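Local coordinates for protein agarase (Pseudoalteromonas fuliginea, PDB 6XJ9) that probably hydrolyses agarose, the galactan of red algal cell walls, as a glycoside hydrolase of family GH50, at residues A[313-319]-A[392-398]; A[220-224]-A[721-725]. All blocks are in the same frame, centred on the assembly; numbering follows the deposited sequence.

Contact 1: residues A[313-319]-A[392-398]; sequences STTLTGY and GETYSFY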
# COMPACT_ATOMS: atom_id res chain seq x y z
N SER A 313 11.65 19.36 14.98
CA SER A 313 12.15 19.04 13.65
C SER A 313 13.61 19.46 13.45
O SER A 313 14.08 19.50 12.31
CB SER A 313 11.25 19.66 12.60
OG SER A 313 10.00 18.98 12.55
N THR A 314 14.34 19.76 14.53
CA THR A 314 15.71 20.28 14.40
C THR A 314 16.74 19.20 14.73
O THR A 314 16.49 18.32 15.55
CB THR A 314 15.95 21.52 15.27
OG1 THR A 314 16.25 21.12 16.61
CG2 THR A 314 14.82 22.52 15.25
N THR A 315 17.91 19.29 14.10
CA THR A 315 18.98 18.33 14.31
C THR A 315 20.29 19.08 14.56
O THR A 315 20.52 20.16 14.02
CB THR A 315 19.04 17.32 13.16
OG1 THR A 315 19.86 16.21 13.56
CG2 THR A 315 19.54 17.91 11.86
N LEU A 316 21.17 18.48 15.38
CA LEU A 316 22.47 19.06 15.65
C LEU A 316 23.36 18.96 14.41
O LEU A 316 23.50 17.89 13.83
CB LEU A 316 23.07 18.35 16.87
CG LEU A 316 22.36 18.65 18.19
CD1 LEU A 316 22.69 17.61 19.24
CD2 LEU A 316 22.70 20.05 18.68
N THR A 317 23.98 20.09 14.04
CA THR A 317 24.76 20.24 12.83
C THR A 317 26.23 19.91 13.10
O THR A 317 26.98 19.66 12.16
CB THR A 317 24.74 21.69 12.32
OG1 THR A 317 25.29 22.51 13.35
CG2 THR A 317 23.35 22.16 11.96
N GLY A 318 26.62 19.95 14.38
CA GLY A 318 28.01 19.72 14.75
C GLY A 318 28.77 21.03 14.99
O GLY A 318 29.92 21.03 15.40
N TYR A 319 28.10 22.16 14.72
CA TYR A 319 28.69 23.46 14.96
C TYR A 319 28.32 23.92 16.37
O TYR A 319 27.32 23.47 16.93
CB TYR A 319 28.30 24.44 13.86
CG TYR A 319 28.88 24.13 12.50
CD1 TYR A 319 28.30 23.21 11.66
CD2 TYR A 319 30.04 24.77 12.06
CE1 TYR A 319 28.83 22.92 10.41
CE2 TYR A 319 30.57 24.50 10.81
CZ TYR A 319 29.97 23.57 9.98
OH TYR A 319 30.50 23.29 8.76
N GLY A 392 24.45 22.87 21.07
CA GLY A 392 25.00 23.26 19.79
C GLY A 392 23.94 23.77 18.82
O GLY A 392 22.74 23.75 19.10
N GLU A 393 24.45 24.22 17.68
CA GLU A 393 23.67 24.68 16.55
C GLU A 393 22.77 23.55 16.06
O GLU A 393 23.15 22.38 16.06
CB GLU A 393 24.66 25.10 15.46
CG GLU A 393 24.00 25.48 14.15
CD GLU A 393 25.04 25.88 13.12
OE1 GLU A 393 25.48 27.04 13.17
OE2 GLU A 393 25.43 25.01 12.31
N THR A 394 21.56 23.93 15.63
CA THR A 394 20.67 22.97 14.99
C THR A 394 20.31 23.51 13.62
O THR A 394 20.47 24.70 13.36
CB THR A 394 19.44 22.70 15.87
OG1 THR A 394 18.67 23.90 15.84
CG2 THR A 394 19.79 22.36 17.31
N TYR A 395 19.83 22.62 12.74
CA TYR A 395 19.18 23.05 11.51
C TYR A 395 17.86 22.29 11.37
O TYR A 395 17.77 21.17 11.84
CB TYR A 395 20.08 22.83 10.29
CG TYR A 395 19.59 23.59 9.08
CD1 TYR A 395 19.57 24.98 9.06
CD2 TYR A 395 19.13 22.91 7.97
CE1 TYR A 395 19.09 25.67 7.95
CE2 TYR A 395 18.68 23.59 6.85
CZ TYR A 395 18.65 24.97 6.84
OH TYR A 395 18.18 25.60 5.73
N SER A 396 16.87 22.93 10.75
CA SER A 396 15.59 22.29 10.46
C SER A 396 15.37 22.14 8.95
O SER A 396 14.97 23.09 8.28
CB SER A 396 14.45 23.04 11.10
OG SER A 396 13.22 22.38 10.82
N PHE A 397 15.59 20.92 8.43
CA PHE A 397 15.39 20.69 7.01
C PHE A 397 13.90 20.75 6.67
O PHE A 397 13.53 21.15 5.56
CB PHE A 397 16.07 19.40 6.54
CG PHE A 397 17.58 19.44 6.55
CD1 PHE A 397 18.29 19.97 5.48
CD2 PHE A 397 18.29 18.92 7.62
CE1 PHE A 397 19.68 20.01 5.51
CE2 PHE A 397 19.68 18.95 7.65
CZ PHE A 397 20.37 19.49 6.58
N TYR A 398 13.04 20.35 7.62
CA TYR A 398 11.61 20.43 7.37
C TYR A 398 11.18 21.89 7.18
O TYR A 398 10.48 22.20 6.22
CB TYR A 398 10.76 19.71 8.42
CG TYR A 398 9.28 19.82 8.14
CD1 TYR A 398 8.69 19.09 7.12
CD2 TYR A 398 8.49 20.71 8.85
CE1 TYR A 398 7.34 19.21 6.84
CE2 TYR A 398 7.14 20.85 8.58
CZ TYR A 398 6.56 20.10 7.57
OH TYR A 398 5.23 20.21 7.30
O HOH W 1 13.53 18.39 9.78
O HOH W 2 16.36 18.85 10.64
O HOH W 3 25.61 21.17 16.62
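The Tyr319 ring and the Glu393 carboxylate lie side by side with their planes 30° apart; Glu393 OE2 sits obliquely 3.4 Å from Tyr319 CD1, and Thr317 CB lies at the ring's edge. Phe397 carries Tyr395 CD2 over the centre of one face and receives the Thr315 methyl at its edge. With CG anti to the backbone N (chi1 174°), Glu393 brings OE2 to Thr317 OG1 at 2.7 Å, on the anti side, 29° out of the carboxylate plane; OE1 turns to Arg353, in a salt bridge, and to the Tyr370 hydroxyl, which probably balances the buried charge. Threonine suits its place: OG1 also accepts from Tyr319 N at 3.1 Å, closing an ST turn, while CG2 packs 3.7 Å from Tyr395 CB. The backbones form the central antiparallel pair of a four-stranded sheet, Thr315 and Tyr395 exchanging N-H to O bonds of 2.9 Å. A valine in place of Thr317 would probably cost OE2 this hydroxyl and leave Tyr319 N without its acceptor in the turn. Just before helix 397-406, Ser396 takes the N-cap, its OG receiving Ala399 N. Two waters bridge the segments there, joining Ser313 O to Tyr398 N and Phe397 N.

Contact 2: residues A[220-224]-A[721-725]; sequences TKIVD and PITGR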
# COMPACT_ATOMS: atom_id res chain seq x y z
N THR A 220 29.00 9.33 6.48
CA THR A 220 29.47 10.41 5.63
C THR A 220 28.40 10.71 4.58
O THR A 220 28.02 9.83 3.81
CB THR A 220 30.81 10.07 4.97
OG1 THR A 220 31.74 9.89 6.04
CG2 THR A 220 31.32 11.15 4.04
N LYS A 221 27.92 11.96 4.62
CA LYS A 221 27.02 12.53 3.63
C LYS A 221 25.79 11.64 3.45
O LYS A 221 25.43 11.28 2.32
CB LYS A 221 27.80 12.84 2.35
CG LYS A 221 28.91 13.86 2.54
CD LYS A 221 29.24 14.65 1.29
CE LYS A 221 30.18 13.93 0.36
NZ LYS A 221 30.32 14.66 -0.93
N ILE A 222 25.14 11.32 4.58
CA ILE A 222 23.96 10.47 4.59
C ILE A 222 22.69 11.31 4.42
O ILE A 222 21.62 10.75 4.18
CB ILE A 222 23.94 9.59 5.86
CG1 ILE A 222 23.99 10.41 7.15
CG2 ILE A 222 25.07 8.57 5.80
CD1 ILE A 222 23.74 9.61 8.43
N VAL A 223 22.82 12.63 4.54
CA VAL A 223 21.70 13.56 4.40
C VAL A 223 21.89 14.42 3.15
O VAL A 223 22.99 14.91 2.91
CB VAL A 223 21.57 14.44 5.66
CG1 VAL A 223 20.27 15.22 5.68
CG2 VAL A 223 21.71 13.63 6.94
N ASP A 224 20.83 14.58 2.34
CA ASP A 224 20.87 15.47 1.18
C ASP A 224 20.37 16.86 1.58
O ASP A 224 20.16 17.13 2.76
CB ASP A 224 20.15 14.90 -0.04
CG ASP A 224 18.63 14.89 0.06
OD1 ASP A 224 18.09 15.59 0.93
OD2 ASP A 224 18.00 14.16 -0.71
N PRO A 721 14.00 14.08 12.34
CA PRO A 721 15.18 14.21 11.48
C PRO A 721 15.88 12.86 11.34
O PRO A 721 15.93 12.07 12.28
CB PRO A 721 16.06 15.21 12.21
CG PRO A 721 15.05 16.07 12.96
CD PRO A 721 13.96 15.11 13.39
N ILE A 722 16.41 12.61 10.14
CA ILE A 722 17.09 11.35 9.87
C ILE A 722 18.33 11.23 10.75
O ILE A 722 18.74 10.12 11.08
CB ILE A 722 17.39 11.19 8.36
CG1 ILE A 722 18.00 9.83 8.03
CG2 ILE A 722 18.24 12.34 7.85
CD1 ILE A 722 18.14 9.56 6.54
N THR A 723 18.90 12.38 11.17
CA THR A 723 20.11 12.41 11.97
C THR A 723 19.81 12.69 13.44
O THR A 723 20.70 13.05 14.21
CB THR A 723 21.10 13.43 11.40
OG1 THR A 723 20.30 14.60 11.24
CG2 THR A 723 21.67 12.99 10.07
N GLY A 724 18.55 12.51 13.82
CA GLY A 724 18.17 12.61 15.22
C GLY A 724 17.58 13.97 15.54
O GLY A 724 18.12 15.00 15.14
N ARG A 725 16.44 13.98 16.25
CA ARG A 725 16.00 15.21 16.87
C ARG A 725 17.08 15.67 17.86
O ARG A 725 17.70 14.83 18.50
CB ARG A 725 14.61 15.06 17.48
CG ARG A 725 14.59 14.28 18.79
CD ARG A 725 13.18 14.16 19.32
NE ARG A 725 13.17 13.57 20.65
CZ ARG A 725 12.06 13.29 21.31
NH1 ARG A 725 10.88 13.53 20.76
NH2 ARG A 725 12.12 12.75 22.52
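Val223 faces the turn from Pro721 to Gly724 with both its methyls. From CB, CG1 stands anti to the backbone N (chi1 -169°) and comes within 4.1 Å of Ile722 CG2. The other branch, CG2, reaches the same Ile722 methyl at 3.8 Å; its fit against the Thr723 methyl is doubtful as modelled. Val223 and Ile722 run past one another in opposite directions. Ile722 and Thr723 are the central residues of a type I beta turn, closed by Gly724 N bonding to Pro721 O at 3.1 Å. The turn's loop follows strand 709-714 of the seven-stranded sheet, probably part of the catalytic barrel as in GH50 relatives, while segment 220-224 lies in the loop between strand 199-210 and helix 242-252. Ile222 adds its CD1, 4.3 Å from Thr723 CG2. Beta-branched residues suit this buried seam because their methyls begin close to the backbone and make a compact apolar surface between two loops. Threonine serves two sides at once: CG2 meets the isoleucine, while OG1 is hydrogen-bonded to Thr315. Beyond the seam, Ile722 also packs on Leu678 and Phe679.

How the contacts relate
Both contacts are buried and their centres lie about 10 Å apart, with contact 1 nested in the long stretch of chain that contact 2 closes. They meet directly at Thr315, whose OG1 lies 2.6 Å from Gly724 O, a probable hydrogen bond; Pro721 also packs on the carbonyls of Ser313 and Thr314. The chemistry differs with place. Contact 1 pairs two strands of one small sheet through a backbone ladder, a buried carboxylate and ordered waters, whereas contact 2 brings two irregular loops together mainly through methyl groups, with no polar bond between the two segments. Arg360 reaches both, bonding to Leu316 O and Thr723 O.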